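Local coordinates for UPF0131 protein ykqA (Bacillus subtilis, PDB 2QIK) that is a putative gamma-glutamylcyclotransferase, which probably cleaves gamma-glutamyl compounds with release of a cyclised glutamyl product, at residues M1-K13 and I56-I68. Residues are numbered along the deposited sequence; the frame is centred on the assembly and turned at random. Where two conformers were deposited one is given.
Sequences MNSLLFVYGTLRK and IYGEVYEADELCI
The guanidinium of R12 has the CA of G58 over one face, off its centre, while at its edge, in plane, E59 OE1 accepts from R12 NE at 2.8 Å. The N-H...O hydrogen bond within this salt bridge is almost straight (176°), yet the carboxylate is met from above its own plane, the two flat groups standing nearly perpendicular. Its other oxygen is gripped twice: the syn lone pair of E59 OE2 takes the backbone N of K13 at 3.0 Å, and Y61 OH, whose ring has that oxygen at its edge, donates nearly along the C-O bond. CG of E59 lies anti to the carbonyl carbon (chi1 -59°) and the chain then runs extended, which carries the carboxylate from strand 56-63 to the loop after strand 3-7. Replacing E59 by an alanine removes the carboxylate, and would probably leave R12 NE, the K13 amide and Y61 OH without this acceptor and the R12 side chain freer to turn. A second charge, D114, takes R12 NH1, and a water joins that nitrogen to the carbonyls of Y8 and Y57.

The F6 ring has I56 O and V60 CG2 at its edge; its CZ comes within 3.6 Å of G58 N. On the same face of the sheet as E59, the ring of Y61 meets that of H18 with planes at about 60°.

Backbone pairs S3-A63, L5-Y61 and V7-E59 are hydrogen-bonded both ways, L4-E62 and F6-V60 lying between them. Strand 3-7 leads directly into Y8-L11, the substrate-binding segment inferred from relatives, and E59 holds R12 and K13, the residues that directly follow it. The same strand pairs with 56-63 on one side and, through L4 and F6, with L95 of strand 90-98 on the other, closing the antiparallel strands into a barrel, as in the gamma-glutamylcyclotransferase family.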
loop_
_atom_site.group_PDB
_atom_site.type_symbol
_atom_site.label_atom_id
_atom_site.label_comp_id
_atom_site.label_asym_id
_atom_site.label_seq_id
_atom_site.Cartn_x
_atom_site.Cartn_y
_atom_site.Cartn_z
HETATM N N MSE A 1 10.869 8.696 26.280
HETATM C CA MSE A 1 9.854 7.636 26.563
HETATM C C MSE A 1 9.024 7.706 25.310
HETATM O O MSE A 1 7.998 8.404 25.303
HETATM C CB MSE A 1 8.998 8.044 27.716
HETATM C CG MSE A 1 7.700 7.203 27.798
HETATM SE SE MSE A 1 6.307 8.523 28.081
HETATM C CE MSE A 1 7.097 9.405 29.712
ATOM N N ASN A 2 9.594 7.136 24.263
ATOM C CA ASN A 2 9.043 7.258 22.873
ATOM C C ASN A 2 7.706 6.593 22.868
ATOM O O ASN A 2 7.429 5.688 23.645
ATOM C CB ASN A 2 9.954 6.560 21.834
ATOM C CG ASN A 2 11.231 7.238 21.606
ATOM O OD1 ASN A 2 12.116 6.749 20.869
ATOM N ND2 ASN A 2 11.349 8.421 22.188
ATOM N N SER A 3 6.881 7.026 21.957
ATOM C CA SER A 3 5.536 6.481 21.846
ATOM C C SER A 3 5.284 6.121 20.379
ATOM O O SER A 3 5.546 6.948 19.492
ATOM C CB SER A 3 4.500 7.546 22.212
ATOM O OG SER A 3 4.672 8.012 23.550
ATOM N N LEU A 4 4.655 4.980 20.134
ATOM C CA LEU A 4 4.128 4.702 18.822
ATOM C C LEU A 4 2.968 5.626 18.535
ATOM O O LEU A 4 2.118 5.868 19.387
ATOM C CB LEU A 4 3.740 3.255 18.645
ATOM C CG LEU A 4 4.864 2.274 18.780
ATOM C CD1 LEU A 4 4.282 0.834 18.651
ATOM C CD2 LEU A 4 5.926 2.466 17.717
ATOM N N LEU A 5 2.930 6.123 17.308
ATOM C CA LEU A 5 1.952 7.093 16.835
ATOM C C LEU A 5 1.406 6.663 15.466
ATOM O O LEU A 5 2.204 6.422 14.552
ATOM C CB LEU A 5 2.614 8.460 16.701
ATOM C CG LEU A 5 1.735 9.543 16.049
ATOM C CD1 LEU A 5 0.610 9.947 16.911
ATOM C CD2 LEU A 5 2.592 10.747 15.705
ATOM N N PHE A 6 0.099 6.506 15.395
ATOM C CA PHE A 6 -0.579 6.175 14.133
ATOM C C PHE A 6 -1.132 7.446 13.534
ATOM O O PHE A 6 -1.884 8.176 14.173
ATOM C CB PHE A 6 -1.726 5.176 14.425
ATOM C CG PHE A 6 -2.579 4.831 13.235
ATOM C CD1 PHE A 6 -3.757 5.478 13.003
ATOM C CD2 PHE A 6 -2.204 3.851 12.352
ATOM C CE1 PHE A 6 -4.593 5.126 11.931
ATOM C CE2 PHE A 6 -3.012 3.519 11.292
ATOM C CZ PHE A 6 -4.184 4.122 11.118
ATOM N N VAL A 7 -0.724 7.720 12.281
ATOM C CA VAL A 7 -1.172 8.898 11.577
ATOM C C VAL A 7 -1.924 8.493 10.311
ATOM O O VAL A 7 -1.569 7.562 9.622
ATOM C CB VAL A 7 -0.054 9.922 11.172
ATOM C CG1 VAL A 7 0.505 10.568 12.481
ATOM C CG2 VAL A 7 1.040 9.228 10.305
ATOM N N TYR A 8 -2.965 9.268 10.030
ATOM C CA TYR A 8 -3.919 8.930 8.967
ATOM C C TYR A 8 -4.246 10.095 8.026
ATOM O O TYR A 8 -4.921 9.901 7.027
ATOM C CB TYR A 8 -5.248 8.406 9.581
ATOM C CG TYR A 8 -5.885 9.384 10.534
ATOM C CD1 TYR A 8 -6.662 10.422 10.044
ATOM C CD2 TYR A 8 -5.708 9.297 11.869
ATOM C CE1 TYR A 8 -7.213 11.359 10.865
ATOM C CE2 TYR A 8 -6.253 10.230 12.715
ATOM C CZ TYR A 8 -7.014 11.262 12.221
ATOM O OH TYR A 8 -7.623 12.206 13.046
ATOM N N GLY A 9 -3.770 11.287 8.368
ATOM C CA GLY A 9 -4.169 12.457 7.640
ATOM C C GLY A 9 -2.990 13.307 7.205
ATOM O O GLY A 9 -2.100 12.856 6.494
ATOM N N THR A 10 -3.019 14.562 7.643
ATOM C CA THR A 10 -2.013 15.533 7.272
ATOM C C THR A 10 -0.625 15.277 7.777
ATOM O O THR A 10 0.324 15.935 7.331
ATOM C CB THR A 10 -2.392 16.975 7.698
ATOM O OG1 THR A 10 -2.252 17.129 9.105
ATOM C CG2 THR A 10 -3.812 17.332 7.267
ATOM N N LEU A 11 -0.461 14.339 8.686
ATOM C CA LEU A 11 0.831 13.884 9.216
ATOM C C LEU A 11 1.439 12.735 8.434
ATOM O O LEU A 11 2.578 12.376 8.710
ATOM C CB LEU A 11 0.708 13.494 10.656
ATOM C CG LEU A 11 0.357 14.616 11.640
ATOM C CD1 LEU A 11 0.070 14.028 13.032
ATOM C CD2 LEU A 11 1.470 15.620 11.688
ATOM N N ARG A 12 0.683 12.114 7.517
ATOM C CA ARG A 12 1.247 11.039 6.738
ATOM C C ARG A 12 2.406 11.557 5.852
ATOM O O ARG A 12 2.504 12.761 5.552
ATOM C CB ARG A 12 0.206 10.324 5.841
ATOM C CG ARG A 12 -0.779 9.498 6.666
ATOM C CD ARG A 12 -1.782 8.763 5.765
ATOM N NE ARG A 12 -1.100 7.766 4.963
ATOM C CZ ARG A 12 -1.703 6.970 4.145
ATOM N NH1 ARG A 12 -3.015 6.935 4.025
ATOM N NH2 ARG A 12 -1.025 6.144 3.374
ATOM N N LYS A 13 3.238 10.642 5.420
ATOM C CA LYS A 13 4.399 11.013 4.610
ATOM C C LYS A 13 3.925 11.785 3.410
ATOM O O LYS A 13 2.931 11.438 2.790
ATOM C CB LYS A 13 5.170 9.733 4.216
ATOM C CG LYS A 13 6.549 9.970 3.704
ATOM C CD LYS A 13 7.168 8.595 3.257
ATOM C CE LYS A 13 8.632 8.758 3.061
ATOM N NZ LYS A 13 9.257 7.448 2.624
ATOM N N ILE A 56 -9.587 2.377 9.072
ATOM C CA ILE A 56 -8.797 3.584 8.753
ATOM C C ILE A 56 -7.372 3.118 8.489
ATOM O O ILE A 56 -6.785 2.404 9.295
ATOM C CB ILE A 56 -8.741 4.527 9.974
ATOM C CG1 ILE A 56 -10.134 4.929 10.425
ATOM C CG2 ILE A 56 -7.901 5.781 9.644
ATOM C CD1 ILE A 56 -10.244 5.077 11.945
ATOM N N TYR A 57 -6.813 3.537 7.368
ATOM C CA TYR A 57 -5.462 3.210 6.961
ATOM C C TYR A 57 -4.499 4.358 7.317
ATOM O O TYR A 57 -4.895 5.520 7.334
ATOM C CB TYR A 57 -5.396 2.862 5.479
ATOM C CG TYR A 57 -6.078 1.557 5.231
ATOM C CD1 TYR A 57 -7.452 1.455 4.966
ATOM C CD2 TYR A 57 -5.382 0.377 5.437
ATOM C CE1 TYR A 57 -8.099 0.249 4.890
ATOM C CE2 TYR A 57 -6.012 -0.845 5.330
ATOM C CZ TYR A 57 -7.378 -0.921 5.071
ATOM O OH TYR A 57 -7.984 -2.180 5.085
ATOM N N GLY A 58 -3.275 4.019 7.652
ATOM C CA GLY A 58 -2.323 5.008 7.995
ATOM C C GLY A 58 -0.937 4.409 8.172
ATOM O O GLY A 58 -0.615 3.368 7.611
ATOM N N GLU A 59 -0.103 5.111 8.950
ATOM C CA GLU A 59 1.306 4.797 9.100
ATOM C C GLU A 59 1.662 4.900 10.574
ATOM O O GLU A 59 1.025 5.679 11.300
ATOM C CB GLU A 59 2.146 5.854 8.343
ATOM C CG GLU A 59 1.834 5.929 6.856
ATOM C CD GLU A 59 2.277 7.185 6.163
ATOM O OE1 GLU A 59 1.689 7.536 5.093
ATOM O OE2 GLU A 59 3.129 7.912 6.608
ATOM N N VAL A 60 2.643 4.086 11.017
ATOM C CA VAL A 60 3.088 4.113 12.412
ATOM C C VAL A 60 4.487 4.672 12.491
ATOM O O VAL A 60 5.380 4.203 11.792
ATOM C CB VAL A 60 3.041 2.743 13.035
ATOM C CG1 VAL A 60 3.552 2.741 14.475
ATOM C CG2 VAL A 60 1.638 2.111 12.967
ATOM N N TYR A 61 4.670 5.660 13.360
ATOM C CA TYR A 61 5.953 6.282 13.644
ATOM C C TYR A 61 6.301 6.140 15.113
ATOM O O TYR A 61 5.442 5.966 15.972
ATOM C CB TYR A 61 5.879 7.790 13.293
ATOM C CG TYR A 61 5.839 8.041 11.829
ATOM C CD1 TYR A 61 4.638 7.979 11.145
ATOM C CD2 TYR A 61 6.965 8.312 11.082
ATOM C CE1 TYR A 61 4.548 8.120 9.809
ATOM C CE2 TYR A 61 6.905 8.461 9.726
ATOM C CZ TYR A 61 5.641 8.353 9.073
ATOM O OH TYR A 61 5.613 8.471 7.684
ATOM N N GLU A 62 7.611 6.228 15.388
ATOM C CA GLU A 62 8.070 6.295 16.757
ATOM C C GLU A 62 8.372 7.768 17.098
ATOM O O GLU A 62 9.293 8.350 16.564
ATOM C CB GLU A 62 9.335 5.497 16.875
ATOM C CG GLU A 62 9.936 5.615 18.192
ATOM C CD GLU A 62 9.648 4.584 19.100
ATOM O OE1 GLU A 62 8.383 4.387 19.324
ATOM O OE2 GLU A 62 10.747 4.069 19.621
ATOM N N ALA A 63 7.526 8.353 17.940
ATOM C CA ALA A 63 7.540 9.751 18.281
ATOM C C ALA A 63 8.117 10.000 19.643
ATOM O O ALA A 63 7.654 9.421 20.636
ATOM C CB ALA A 63 6.162 10.318 18.210
ATOM N N ASP A 64 9.095 10.906 19.739
ATOM C CA ASP A 64 9.591 11.268 21.049
ATOM C C ASP A 64 8.650 12.230 21.796
ATOM O O ASP A 64 7.669 12.704 21.235
ATOM C CB ASP A 64 11.060 11.695 20.973
ATOM C CG ASP A 64 11.276 12.964 20.245
ATOM O OD1 ASP A 64 12.467 13.299 20.045
ATOM O OD2 ASP A 64 10.369 13.744 19.905
ATOM N N GLU A 65 8.955 12.557 23.079
ATOM C CA GLU A 65 8.094 13.444 23.856
ATOM C C GLU A 65 7.968 14.804 23.226
ATOM O O GLU A 65 6.894 15.396 23.237
ATOM C CB GLU A 65 8.581 13.579 25.278
ATOM C CG GLU A 65 8.386 12.315 26.070
ATOM C CD GLU A 65 8.745 12.470 27.559
ATOM O OE1 GLU A 65 9.283 11.543 28.084
ATOM O OE2 GLU A 65 8.415 13.433 28.198
ATOM N N LEU A 66 9.059 15.356 22.701
ATOM C CA LEU A 66 9.044 16.650 22.038
ATOM C C LEU A 66 8.034 16.635 20.907
ATOM O O LEU A 66 7.263 17.549 20.752
ATOM C CB LEU A 66 10.482 17.014 21.589
ATOM C CG LEU A 66 10.601 18.306 20.771
ATOM C CD1 LEU A 66 11.985 18.951 20.912
ATOM C CD2 LEU A 66 10.345 18.093 19.318
ATOM N N CYS A 67 8.085 15.584 20.062
ATOM C CA CYS A 67 7.161 15.486 18.926
ATOM C C CYS A 67 5.734 15.471 19.394
ATOM O O CYS A 67 4.902 16.229 18.886
ATOM C CB CYS A 67 7.510 14.220 18.148
ATOM S SG CYS A 67 6.319 13.907 16.795
ATOM N N ILE A 68 5.446 14.656 20.394
ATOM C CA ILE A 68 4.047 14.621 20.902
ATOM C C ILE A 68 3.610 15.965 21.478
ATOM O O ILE A 68 2.488 16.394 21.226
ATOM C CB ILE A 68 3.833 13.459 21.884
ATOM C CG1 ILE A 68 4.117 12.122 21.242
ATOM C CG2 ILE A 68 2.435 13.470 22.494
ATOM C CD1 ILE A 68 3.256 11.831 19.950
HETATM O O HOH W 1 6.568 10.057 23.404
HETATM O O HOH W 2 -5.248 7.634 5.718
HETATM O O HOH W 3 1.850 6.914 2.761
#